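Long-range contacts in petrobactin biosynthesis protein AsbB (Bacillus anthracis, PDB 3TO3), which catalyses the ATP-dependent condensation of spermidine with citryl-spermidine intermediates in the biosynthesis of petrobactin, an iron-scavenging siderophore of Bacillus anthracis: residues Tyr297-Leu302 with Ile369-Val374; Asn326-Val331 with Ile434-His439; Leu347-Ser352 with Asp459-Leu464. One frame throughout, in Å; residues are numbered along the deposited sequence.

Contact 1. Residues Tyr297-Leu302 with Ile369-Val374; sequences YVKVSL and IWRESV. With ATP (adenosine-5'-triphosphate), chain E.
Tyr-297 and Arg-371 open an antiparallel strand pair that runs on to Lys-299 and Ile-369. Both are hydrogen-bonded pairs, and each is closed by two backbone bonds. Val-298 and Trp-370 form the non-hydrogen-bonded pair between them. Beside it, Trp-370 CA makes a CA-H...O contact with Tyr-297 O at 3.3 Å.

The tight part lies round the Tyr-297 ring. The turn after Arg-371 wraps this side chain. Glu-372 O sits at the ring edge, near its plane, 3.1 Å from Tyr-297 CE2. Farther out, Val-374 N donates to Tyr-297 OH over 3.1 Å, in a nearly straight bond (169°). Tyr-297 CG is anti to the carbonyl carbon (chi1 -49°), which sends the ring toward residues 372-374. Arg-371 CG packs 3.7 Å from Tyr-297 CD2.

The face with Val-298 and Trp-370 is looser. These side chains lie side by side, and Val-298 CG2 stays 4.2 Å from Trp-370 CD1. The indole finds further packing on helix 208-219. Glu-372 points away and is partly exposed, its carboxylate bonded to Tyr-377 OH.

Lys-299 and Arg-371 reach from the same face as Tyr-297. The lysine is fully extended (chi1 180°) and brings NZ to 2.8 Å from ATP O2B, although the place of NZ is less sure. ATP O3B lies off the guanidinium edge, near its plane, 4.4 Å from Arg-371 NH2. Arg-371 forms salt bridges with Asp-459 and Glu-349; Lys-299 also pairs with Asp-459, with the same reservation about NZ. The two cations probably help to balance the charge of the phosphates and of the nearby acids. A strand lysine held beside the beta phosphate and an acid marks the ATP site of this IucA/IucC synthetase.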
loop_
_atom_site.group_PDB
_atom_site.type_symbol
_atom_site.label_atom_id
_atom_site.label_comp_id
_atom_site.label_asym_id
_atom_site.label_seq_id
_atom_site.Cartn_x
_atom_site.Cartn_y
_atom_site.Cartn_z
ATOM N N TYR B 297 -8.835 -28.437 -4.432
ATOM C CA TYR B 297 -8.167 -27.205 -4.067
ATOM C C TYR B 297 -9.101 -26.034 -4.318
ATOM O O TYR B 297 -10.046 -26.120 -5.112
ATOM C CB TYR B 297 -6.911 -26.969 -4.922
ATOM C CG TYR B 297 -5.949 -28.134 -5.055
ATOM C CD1 TYR B 297 -5.059 -28.455 -4.036
ATOM C CD2 TYR B 297 -5.917 -28.893 -6.232
ATOM C CE1 TYR B 297 -4.156 -29.539 -4.175
ATOM C CE2 TYR B 297 -5.048 -29.949 -6.388
ATOM C CZ TYR B 297 -4.164 -30.278 -5.359
ATOM O OH TYR B 297 -3.306 -31.346 -5.558
ATOM N N VAL B 298 -8.792 -24.931 -3.650
ATOM C CA VAL B 298 -9.499 -23.682 -3.791
ATOM C C VAL B 298 -8.484 -22.643 -4.245
ATOM O O VAL B 298 -7.413 -22.468 -3.619
ATOM C CB VAL B 298 -10.116 -23.302 -2.446
ATOM C CG1 VAL B 298 -11.135 -22.298 -2.630
ATOM C CG2 VAL B 298 -10.795 -24.505 -1.879
ATOM N N LYS B 299 -8.782 -21.996 -5.362
ATOM C CA LYS B 299 -7.964 -20.893 -5.827
ATOM C C LYS B 299 -8.780 -19.634 -5.635
ATOM O O LYS B 299 -9.860 -19.481 -6.243
ATOM C CB LYS B 299 -7.540 -21.073 -7.289
ATOM C CG LYS B 299 -6.679 -19.947 -7.857
ATOM C CD LYS B 299 -6.146 -20.298 -9.247
ATOM C CE LYS B 299 -4.985 -19.400 -9.641
ATOM N NZ LYS B 299 -4.522 -19.673 -11.043
ATOM N N VAL B 300 -8.288 -18.745 -4.772
ATOM C CA VAL B 300 -9.101 -17.610 -4.354
ATOM C C VAL B 300 -8.406 -16.285 -4.582
ATOM O O VAL B 300 -7.191 -16.237 -4.740
ATOM C CB VAL B 300 -9.525 -17.729 -2.884
ATOM C CG1 VAL B 300 -10.431 -18.914 -2.704
ATOM C CG2 VAL B 300 -8.288 -17.889 -1.979
ATOM N N SER B 301 -9.192 -15.214 -4.636
ATOM C CA SER B 301 -8.648 -13.877 -4.852
ATOM C C SER B 301 -7.702 -13.467 -3.709
ATOM O O SER B 301 -7.988 -13.719 -2.542
ATOM C CB SER B 301 -9.797 -12.882 -4.934
ATOM O OG SER B 301 -10.453 -13.011 -6.177
ATOM N N LEU B 302 -6.567 -12.865 -4.035
ATOM C CA LEU B 302 -5.729 -12.310 -2.983
ATOM C C LEU B 302 -5.170 -10.984 -3.431
ATOM O O LEU B 302 -4.472 -10.923 -4.438
ATOM C CB LEU B 302 -4.625 -13.295 -2.677
ATOM C CG LEU B 302 -3.853 -13.169 -1.378
ATOM C CD1 LEU B 302 -4.766 -13.317 -0.143
ATOM C CD2 LEU B 302 -2.719 -14.213 -1.407
ATOM N N ILE B 369 -12.106 -20.410 -7.760
ATOM C CA ILE B 369 -12.130 -21.545 -8.677
ATOM C C ILE B 369 -11.743 -22.818 -7.935
ATOM O O ILE B 369 -10.744 -22.842 -7.225
ATOM C CB ILE B 369 -11.148 -21.373 -9.835
ATOM C CG1 ILE B 369 -11.567 -20.227 -10.738
ATOM C CG2 ILE B 369 -11.038 -22.683 -10.636
ATOM C CD1 ILE B 369 -10.408 -19.605 -11.538
ATOM N N TRP B 370 -12.525 -23.880 -8.095
ATOM C CA TRP B 370 -12.211 -25.157 -7.447
ATOM C C TRP B 370 -11.478 -26.023 -8.436
ATOM O O TRP B 370 -11.781 -25.990 -9.613
ATOM C CB TRP B 370 -13.461 -25.879 -6.988
ATOM C CG TRP B 370 -14.078 -25.370 -5.745
ATOM C CD1 TRP B 370 -13.807 -25.792 -4.487
ATOM C CD2 TRP B 370 -15.114 -24.369 -5.616
ATOM N NE1 TRP B 370 -14.604 -25.139 -3.578
ATOM C CE2 TRP B 370 -15.403 -24.242 -4.241
ATOM C CE3 TRP B 370 -15.817 -23.570 -6.527
ATOM C CZ2 TRP B 370 -16.366 -23.335 -3.740
ATOM C CZ3 TRP B 370 -16.781 -22.677 -6.030
ATOM C CH2 TRP B 370 -17.035 -22.566 -4.642
ATOM N N ARG B 371 -10.502 -26.796 -7.969
ATOM C CA ARG B 371 -9.727 -27.640 -8.878
ATOM C C ARG B 371 -9.550 -29.059 -8.319
ATOM O O ARG B 371 -9.441 -29.229 -7.098
ATOM C CB ARG B 371 -8.387 -26.968 -9.189
ATOM C CG ARG B 371 -7.279 -27.907 -9.520
ATOM C CD ARG B 371 -6.183 -27.211 -10.323
ATOM N NE ARG B 371 -5.441 -26.220 -9.570
ATOM C CZ ARG B 371 -5.031 -25.058 -10.076
ATOM N NH1 ARG B 371 -5.301 -24.736 -11.328
ATOM N NH2 ARG B 371 -4.346 -24.212 -9.328
ATOM N N GLU B 372 -9.549 -30.070 -9.199
ATOM C CA GLU B 372 -9.400 -31.471 -8.766
ATOM C C GLU B 372 -8.094 -31.672 -8.011
ATOM O O GLU B 372 -7.042 -31.196 -8.444
ATOM C CB GLU B 372 -9.371 -32.440 -9.961
ATOM C CG GLU B 372 -10.645 -32.582 -10.730
ATOM C CD GLU B 372 -10.498 -33.569 -11.890
ATOM O OE1 GLU B 372 -9.496 -33.446 -12.662
ATOM O OE2 GLU B 372 -11.380 -34.469 -12.018
ATOM N N SER B 373 -8.151 -32.402 -6.909
ATOM C CA SER B 373 -6.941 -32.800 -6.176
ATOM C C SER B 373 -6.136 -33.769 -7.006
ATOM O O SER B 373 -6.700 -34.701 -7.563
ATOM C CB SER B 373 -7.333 -33.538 -4.896
ATOM O OG SER B 373 -6.173 -33.879 -4.160
ATOM N N VAL B 374 -4.827 -33.583 -7.078
ATOM C CA VAL B 374 -3.977 -34.551 -7.774
ATOM C C VAL B 374 -4.079 -35.964 -7.156
ATOM O O VAL B 374 -3.833 -36.970 -7.829
ATOM C CB VAL B 374 -2.502 -34.115 -7.778
ATOM C CG1 VAL B 374 -1.859 -34.429 -6.440
ATOM C CG2 VAL B 374 -1.759 -34.820 -8.873
HETATM P PB ATP E . -1.261 -19.381 -9.649
HETATM O O1B ATP E . -1.960 -18.880 -8.410
HETATM O O2B ATP E . -1.858 -18.724 -10.865
HETATM O O3B ATP E . -1.388 -20.947 -9.728
HETATM P PA ATP E . 0.806 -17.620 -9.520
HETATM O O1A ATP E . -0.252 -16.730 -8.898
HETATM O O2A ATP E . 1.211 -17.164 -10.917
HETATM O O3A ATP E . 0.272 -19.078 -9.600
HETATM O "O5'" ATP E . 2.056 -17.583 -8.568
HETATM C "C5'" ATP E . 2.901 -18.667 -8.467
HETATM C "C4'" ATP E . 4.188 -18.426 -7.908
HETATM O "O4'" ATP E . 5.104 -19.506 -8.293
HETATM C "C3'" ATP E . 4.771 -17.180 -8.456
HETATM O "O3'" ATP E . 5.034 -16.295 -7.437
HETATM C "C2'" ATP E . 6.012 -17.604 -9.128
HETATM O "O2'" ATP E . 6.995 -16.669 -8.975
HETATM C "C1'" ATP E . 6.340 -18.870 -8.413
HETATM N N9 ATP E . 7.326 -19.705 -9.046
HETATM C C8 ATP E . 8.407 -20.200 -8.417
HETATM N N7 ATP E . 9.098 -20.932 -9.302
HETATM C C5 ATP E . 8.460 -20.914 -10.494
HETATM C C6 ATP E . 8.731 -21.500 -11.739
HETATM N N6 ATP E . 9.909 -22.306 -11.900
HETATM N N1 ATP E . 7.875 -21.291 -12.766
HETATM C C2 ATP E . 6.775 -20.528 -12.596
HETATM N N3 ATP E . 6.488 -19.948 -11.409
HETATM C C4 ATP E . 7.310 -20.122 -10.340
#

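Contact 2. Residues Asn326-Val331 with Ile434-His439; sequences NWLSNV and IALESH
Ile-434 CD1 meets three side chains of the helical segment, Trp-327, Leu-328 and Val-331. The contact is entirely apolar, and no hydrogen bond joins the two segments.

The aliphatic contacts come first. Leu-328 points toward the strand and divides its two methyls. CD2 takes Ile-434, 4.0 Å from Ile-434 CD1 and equally far from Ile-434 CG2. CD1 takes Leu-436 instead, 3.9 Å from Leu-436 CD2. The two pairs differ in direction: Leu-328 crosses Ile-434 at a slant, but it slides past Leu-436 antiparallel to it. Ile-434 CG1 stands anti to the carbonyl carbon (chi1 -66°), and the chain continues extended to CD1 (chi2 -179°). This carries the end methyl to the helix. Val-331, one turn beyond Trp-327, adds a lighter touch, with CG2 4.3 Å from Ile-434 CD1.

The aliphatic-aromatic contact is made by Trp-327. Its six-membered ring comes from the direction opposite to Ile-434, and CZ2 lies 4.1 Å from Ile-434 CD1. The methyl approaches the ring obliquely. The indole is also stacked edge-to-face with Phe-466.

Polar bonds occur within the segments and to other parts of the chain. On the helix, Asn-330 N bonds to Asn-326 O and Val-331 N to Trp-327 O. In the other segment, Ser-438 OG gives a weak bond to Leu-436 O at 3.4 Å, and Ser-438 O is bonded by Asn-516 ND2.

The contact thus joins one side of helix 315-333 to the short strand 434-435, which directly follows helix 410-432. That helix packs on the same segment, Leu-428 on Leu-436 and Val-429 on Ala-435, and its His-432 touches Val-331. Helix 502-528 adds Met-507 against Ala-435. Strand 465-467 pairs with the strand through Glu-465, and Leu-346 of strand 345-355 packs on Leu-328.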
loop_
_atom_site.group_PDB
_atom_site.type_symbol
_atom_site.label_atom_id
_atom_site.label_comp_id
_atom_site.label_asym_id
_atom_site.label_seq_id
_atom_site.Cartn_x
_atom_site.Cartn_y
_atom_site.Cartn_z
ATOM N N ASN B 326 -13.631 -28.468 -19.325
ATOM C CA ASN B 326 -14.455 -29.457 -20.023
ATOM C C ASN B 326 -13.965 -29.640 -21.458
ATOM O O ASN B 326 -13.806 -30.764 -21.939
ATOM C CB ASN B 326 -15.937 -29.060 -19.982
ATOM C CG ASN B 326 -16.827 -29.963 -20.846
ATOM O OD1 ASN B 326 -17.523 -29.486 -21.747
ATOM N ND2 ASN B 326 -16.810 -31.271 -20.565
ATOM N N TRP B 327 -13.707 -28.523 -22.129
ATOM C CA TRP B 327 -13.133 -28.538 -23.469
ATOM C C TRP B 327 -11.792 -29.298 -23.564
ATOM O O TRP B 327 -11.610 -30.129 -24.460
ATOM C CB TRP B 327 -12.902 -27.108 -23.916
ATOM C CG TRP B 327 -12.303 -26.970 -25.275
ATOM C CD1 TRP B 327 -12.695 -27.624 -26.407
ATOM C CD2 TRP B 327 -11.265 -26.064 -25.675
ATOM N NE1 TRP B 327 -11.948 -27.203 -27.480
ATOM C CE2 TRP B 327 -11.065 -26.244 -27.058
ATOM C CE3 TRP B 327 -10.482 -25.125 -25.000
ATOM C CZ2 TRP B 327 -10.118 -25.520 -27.775
ATOM C CZ3 TRP B 327 -9.545 -24.414 -25.716
ATOM C CH2 TRP B 327 -9.375 -24.613 -27.089
ATOM N N LEU B 328 -10.845 -29.000 -22.670
ATOM C CA LEU B 328 -9.552 -29.707 -22.706
ATOM C C LEU B 328 -9.746 -31.163 -22.372
ATOM O O LEU B 328 -9.122 -32.035 -22.966
ATOM C CB LEU B 328 -8.538 -29.123 -21.728
ATOM C CG LEU B 328 -8.005 -27.769 -22.136
ATOM C CD1 LEU B 328 -7.173 -27.207 -20.989
ATOM C CD2 LEU B 328 -7.213 -27.907 -23.440
ATOM N N SER B 329 -10.616 -31.434 -21.417
ATOM C CA SER B 329 -10.867 -32.822 -21.057
ATOM C C SER B 329 -11.318 -33.651 -22.272
ATOM O O SER B 329 -10.905 -34.817 -22.429
ATOM C CB SER B 329 -11.903 -32.909 -19.941
ATOM O OG SER B 329 -12.202 -34.263 -19.632
ATOM N N ASN B 330 -12.160 -33.055 -23.121
ATOM C CA ASN B 330 -12.691 -33.774 -24.271
ATOM C C ASN B 330 -11.631 -33.992 -25.320
ATOM O O ASN B 330 -11.618 -35.028 -25.999
ATOM C CB ASN B 330 -13.906 -33.069 -24.889
ATOM C CG ASN B 330 -15.156 -33.205 -24.026
ATOM O OD1 ASN B 330 -15.302 -34.172 -23.265
ATOM N ND2 ASN B 330 -16.056 -32.231 -24.131
ATOM N N VAL B 331 -10.745 -33.010 -25.452
ATOM C CA VAL B 331 -9.669 -33.108 -26.419
ATOM C C VAL B 331 -8.783 -34.283 -26.040
ATOM O O VAL B 331 -8.426 -35.088 -26.873
ATOM C CB VAL B 331 -8.857 -31.795 -26.476
ATOM C CG1 VAL B 331 -7.576 -31.985 -27.227
ATOM C CG2 VAL B 331 -9.690 -30.707 -27.125
ATOM N N ILE B 434 -3.070 -26.366 -29.462
ATOM C CA ILE B 434 -3.393 -25.814 -28.165
ATOM C C ILE B 434 -2.114 -25.664 -27.335
ATOM O O ILE B 434 -1.435 -26.646 -27.062
ATOM C CB ILE B 434 -4.328 -26.756 -27.421
ATOM C CG1 ILE B 434 -5.677 -26.828 -28.129
ATOM C CG2 ILE B 434 -4.524 -26.310 -25.997
ATOM C CD1 ILE B 434 -6.652 -27.721 -27.425
ATOM N N ALA B 435 -1.770 -24.445 -26.927
ATOM C CA ALA B 435 -0.584 -24.298 -26.093
ATOM C C ALA B 435 -0.990 -23.946 -24.670
ATOM O O ALA B 435 -1.493 -22.862 -24.397
ATOM C CB ALA B 435 0.330 -23.274 -26.659
ATOM N N LEU B 436 -0.810 -24.903 -23.772
ATOM C CA LEU B 436 -1.016 -24.682 -22.359
ATOM C C LEU B 436 0.189 -23.901 -21.921
ATOM O O LEU B 436 1.266 -24.056 -22.505
ATOM C CB LEU B 436 -1.084 -26.018 -21.626
ATOM C CG LEU B 436 -2.215 -26.888 -22.200
ATOM C CD1 LEU B 436 -2.242 -28.256 -21.569
ATOM C CD2 LEU B 436 -3.545 -26.172 -22.016
ATOM N N GLU B 437 0.026 -23.077 -20.894
ATOM C CA GLU B 437 1.161 -22.351 -20.389
ATOM C C GLU B 437 1.940 -23.403 -19.598
ATOM O O GLU B 437 1.495 -23.972 -18.611
ATOM C CB GLU B 437 0.687 -21.252 -19.465
ATOM C CG GLU B 437 1.605 -20.060 -19.362
ATOM C CD GLU B 437 1.189 -19.118 -18.227
ATOM O OE1 GLU B 437 1.919 -18.134 -17.980
ATOM O OE2 GLU B 437 0.139 -19.369 -17.581
ATOM N N SER B 438 3.124 -23.636 -20.111
ATOM C CA SER B 438 4.031 -24.730 -19.807
ATOM C C SER B 438 5.157 -24.418 -18.821
ATOM O O SER B 438 6.187 -25.088 -18.845
ATOM C CB SER B 438 4.478 -25.488 -21.060
ATOM O OG SER B 438 4.577 -24.620 -22.186
ATOM N N HIS B 439 5.035 -23.331 -18.069
ATOM C CA HIS B 439 6.107 -22.986 -17.140
ATOM C C HIS B 439 6.173 -24.048 -16.026
ATOM O O HIS B 439 5.364 -24.985 -15.980
ATOM C CB HIS B 439 5.881 -21.607 -16.513
ATOM C CG HIS B 439 5.816 -20.466 -17.494
ATOM N ND1 HIS B 439 4.700 -19.669 -17.630
ATOM C CD2 HIS B 439 6.747 -19.944 -18.332
ATOM C CE1 HIS B 439 4.933 -18.722 -18.524
ATOM N NE2 HIS B 439 6.171 -18.860 -18.961
#

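Contact 3. Residues Leu347-Ser352 with Asp459-Leu464; sequences LKEFSS and DFHEGL. With ATP (adenosine-5'-triphosphate), chain E.
Glu-349 extends toward the 459-464 loop and sets its carboxylate against two successive backbone N-H groups. Glu-349 OE2 takes the stronger bond, from Phe-460 N at 3.0 Å, on the syn side and 26° out of the carboxylate plane. The bonds to Glu-349 OE1 are weak: His-461 N lies at 3.0 Å with a bent angle, and His-461 ND1 at 3.4 Å.

The His-461 side chain crosses Glu-349 at about a right angle. The carboxylate and imidazole planes are 72° apart, and the carboxylate meets the ring at its edge. His-461 CG lies between backbone N and carbonyl carbon (chi1 72°), which brings ND1 round to the acid. Glu-462 CG lies over one ring face, toward the rim, though Glu-462 is poorly ordered.

The Phe-460 ring lies by Leu-347 instead. Its CE2 comes 3.3 Å from Leu-347 O, an oblique approach. A water fills the angle between the segments. It donates to Leu-347 O and Glu-349 OE2 and accepts from Asp-459 N, each over 2.8 Å.

The side chain of Asp-459 starts away from the 347-352 segment, yet its OD1 is 4.1 Å from Glu-349 OE2. Arg-371 bridges the two acids and probably eases their repulsion. Glu-349 is thus a second-shell residue that holds the loop carrying Asp-459.

Glu-462 is an ATP-binding residue. With Gln-441 and Asn-442, Asp-459 completes the magnesium site. An aspartate just after a strand, at the metal and phosphates, recalls the DFG aspartate of protein kinases, whose clan includes the IucA/IucC family.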
loop_
_atom_site.group_PDB
_atom_site.type_symbol
_atom_site.label_atom_id
_atom_site.label_comp_id
_atom_site.label_asym_id
_atom_site.label_seq_id
_atom_site.Cartn_x
_atom_site.Cartn_y
_atom_site.Cartn_z
ATOM N N LEU B 347 -5.720 -31.409 -14.270
ATOM C CA LEU B 347 -6.503 -31.210 -13.046
ATOM C C LEU B 347 -7.573 -30.181 -13.417
ATOM O O LEU B 347 -7.276 -29.009 -13.696
ATOM C CB LEU B 347 -5.625 -30.678 -11.909
ATOM C CG LEU B 347 -4.445 -31.567 -11.546
ATOM C CD1 LEU B 347 -3.580 -30.895 -10.515
ATOM C CD2 LEU B 347 -4.955 -32.954 -11.043
ATOM N N LYS B 348 -8.828 -30.610 -13.377
ATOM C CA LYS B 348 -9.880 -29.819 -13.972
ATOM C C LYS B 348 -10.257 -28.701 -13.016
ATOM O O LYS B 348 -10.403 -28.951 -11.816
ATOM C CB LYS B 348 -11.101 -30.681 -14.304
ATOM C CG LYS B 348 -10.886 -31.707 -15.421
ATOM C CD LYS B 348 -12.203 -32.466 -15.724
ATOM C CE LYS B 348 -11.973 -33.861 -16.364
ATOM N NZ LYS B 348 -11.586 -34.972 -15.418
ATOM N N GLU B 349 -10.434 -27.487 -13.546
ATOM C CA GLU B 349 -10.987 -26.433 -12.735
ATOM C C GLU B 349 -12.467 -26.602 -13.045
ATOM O O GLU B 349 -12.974 -26.050 -14.008
ATOM C CB GLU B 349 -10.429 -25.100 -13.308
ATOM C CG GLU B 349 -8.897 -24.917 -12.982
ATOM C CD GLU B 349 -8.084 -24.038 -13.947
ATOM O OE1 GLU B 349 -8.616 -23.283 -14.786
ATOM O OE2 GLU B 349 -6.854 -24.101 -13.865
ATOM N N PHE B 350 -13.183 -27.281 -12.153
ATOM C CA PHE B 350 -14.472 -27.816 -12.556
ATOM C C PHE B 350 -15.643 -26.964 -12.080
ATOM O O PHE B 350 -16.804 -27.203 -12.434
ATOM C CB PHE B 350 -14.621 -29.295 -12.129
ATOM C CG PHE B 350 -14.558 -29.496 -10.652
ATOM C CD1 PHE B 350 -13.341 -29.741 -10.027
ATOM C CD2 PHE B 350 -15.698 -29.399 -9.877
ATOM C CE1 PHE B 350 -13.261 -29.899 -8.673
ATOM C CE2 PHE B 350 -15.624 -29.551 -8.511
ATOM C CZ PHE B 350 -14.397 -29.809 -7.902
ATOM N N SER B 351 -15.334 -25.953 -11.290
ATOM C CA SER B 351 -16.372 -25.071 -10.803
ATOM C C SER B 351 -15.788 -23.709 -10.450
ATOM O O SER B 351 -14.592 -23.605 -10.136
ATOM C CB SER B 351 -17.030 -25.719 -9.605
ATOM O OG SER B 351 -18.190 -25.029 -9.254
ATOM N N SER B 352 -16.604 -22.662 -10.516
ATOM C CA SER B 352 -16.097 -21.333 -10.191
ATOM C C SER B 352 -17.250 -20.441 -9.824
ATOM O O SER B 352 -18.353 -20.717 -10.196
ATOM C CB SER B 352 -15.349 -20.727 -11.370
ATOM O OG SER B 352 -16.272 -20.373 -12.367
ATOM N N ASP B 459 -3.679 -24.984 -13.969
ATOM C CA ASP B 459 -3.804 -23.564 -14.297
ATOM C C ASP B 459 -4.036 -23.257 -15.781
ATOM O O ASP B 459 -3.146 -22.734 -16.456
ATOM C CB ASP B 459 -2.605 -22.769 -13.763
ATOM C CG ASP B 459 -2.668 -22.560 -12.257
ATOM O OD1 ASP B 459 -3.778 -22.340 -11.722
ATOM O OD2 ASP B 459 -1.606 -22.634 -11.599
ATOM N N PHE B 460 -5.207 -23.645 -16.282
ATOM C CA PHE B 460 -5.721 -23.337 -17.639
ATOM C C PHE B 460 -6.421 -21.986 -17.814
ATOM O O PHE B 460 -6.357 -21.361 -18.868
ATOM C CB PHE B 460 -6.659 -24.468 -18.083
ATOM C CG PHE B 460 -6.116 -25.819 -17.749
ATOM C CD1 PHE B 460 -4.822 -26.146 -18.119
ATOM C CD2 PHE B 460 -6.851 -26.722 -16.991
ATOM C CE1 PHE B 460 -4.295 -27.393 -17.798
ATOM C CE2 PHE B 460 -6.321 -27.957 -16.648
ATOM C CZ PHE B 460 -5.045 -28.296 -17.048
ATOM N N HIS B 461 -7.124 -21.556 -16.781
ATOM C CA HIS B 461 -8.070 -20.497 -16.959
ATOM C C HIS B 461 -7.417 -19.195 -17.445
ATOM O O HIS B 461 -8.003 -18.471 -18.255
ATOM C CB HIS B 461 -8.877 -20.295 -15.676
ATOM C CG HIS B 461 -8.097 -19.663 -14.576
ATOM N ND1 HIS B 461 -7.233 -20.377 -13.771
ATOM C CD2 HIS B 461 -8.028 -18.379 -14.158
ATOM C CE1 HIS B 461 -6.672 -19.561 -12.896
ATOM N NE2 HIS B 461 -7.134 -18.340 -13.114
ATOM N N GLU B 462 -6.268 -18.844 -16.885
ATOM C CA GLU B 462 -5.532 -17.653 -17.339
ATOM C C GLU B 462 -4.593 -17.811 -18.544
ATOM O O GLU B 462 -4.595 -16.970 -19.443
ATOM C CB GLU B 462 -4.768 -17.026 -16.172
ATOM C CG GLU B 462 -3.915 -18.027 -15.382
ATOM C CD GLU B 462 -3.378 -17.444 -14.080
ATOM O OE1 GLU B 462 -3.657 -16.251 -13.796
ATOM O OE2 GLU B 462 -2.674 -18.184 -13.346
ATOM N N GLY B 463 -3.799 -18.884 -18.548
ATOM C CA GLY B 463 -2.646 -18.999 -19.431
ATOM C C GLY B 463 -2.779 -19.447 -20.887
ATOM O O GLY B 463 -2.078 -18.956 -21.782
ATOM N N LEU B 464 -3.692 -20.375 -21.116
ATOM C CA LEU B 464 -3.853 -21.052 -22.387
ATOM C C LEU B 464 -3.985 -20.156 -23.642
ATOM O O LEU B 464 -4.724 -19.165 -23.669
ATOM C CB LEU B 464 -5.056 -21.971 -22.246
ATOM C CG LEU B 464 -5.605 -22.749 -23.409
ATOM C CD1 LEU B 464 -6.333 -23.956 -22.842
ATOM C CD2 LEU B 464 -6.531 -21.875 -24.226
HETATM P PB ATP E . -1.261 -19.381 -9.649
HETATM O O1B ATP E . -1.960 -18.880 -8.410
HETATM O O2B ATP E . -1.858 -18.724 -10.865
HETATM O O3B ATP E . -1.388 -20.947 -9.728
HETATM P PA ATP E . 0.806 -17.620 -9.520
HETATM O O1A ATP E . -0.252 -16.730 -8.898
HETATM O O2A ATP E . 1.211 -17.164 -10.917
HETATM O O3A ATP E . 0.272 -19.078 -9.600
HETATM O "O5'" ATP E . 2.056 -17.583 -8.568
HETATM C "C5'" ATP E . 2.901 -18.667 -8.467
HETATM C "C4'" ATP E . 4.188 -18.426 -7.908
HETATM O "O4'" ATP E . 5.104 -19.506 -8.293
HETATM C "C3'" ATP E . 4.771 -17.180 -8.456
HETATM O "O3'" ATP E . 5.034 -16.295 -7.437
HETATM C "C2'" ATP E . 6.012 -17.604 -9.128
HETATM O "O2'" ATP E . 6.995 -16.669 -8.975
HETATM C "C1'" ATP E . 6.340 -18.870 -8.413
HETATM N N9 ATP E . 7.326 -19.705 -9.046
HETATM C C8 ATP E . 8.407 -20.200 -8.417
HETATM N N7 ATP E . 9.098 -20.932 -9.302
HETATM C C5 ATP E . 8.460 -20.914 -10.494
HETATM C C6 ATP E . 8.731 -21.500 -11.739
HETATM N N6 ATP E . 9.909 -22.306 -11.900
HETATM N N1 ATP E . 7.875 -21.291 -12.766
HETATM C C2 ATP E . 6.775 -20.528 -12.596
HETATM N N3 ATP E . 6.488 -19.948 -11.409
HETATM C C4 ATP E . 7.310 -20.122 -10.340
HETATM O O HOH W 1 -5.805 -26.685 -13.422
#

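Overall arrangement
All three contacts are buried, and none is touched by the other subunit. Contacts 1 and 3 share one mixed sheet, in which strands 367-371 and 345-355 are neighbours. They meet at Asp-459, and both contacts reach ATP. Contact 1 is built on regular strand pairing, while contact 3 ties a strand to a loop by a carboxylate and a water. Contact 2 lies farther from the nucleotide and is purely apolar. Its centre is about 9 Å from that of contact 3, and the two meet as Leu-328 packs on Phe-460 and Leu-436 on Leu-464. Charge thus gathers at the phosphates and gives way to hydrocarbon behind the loop.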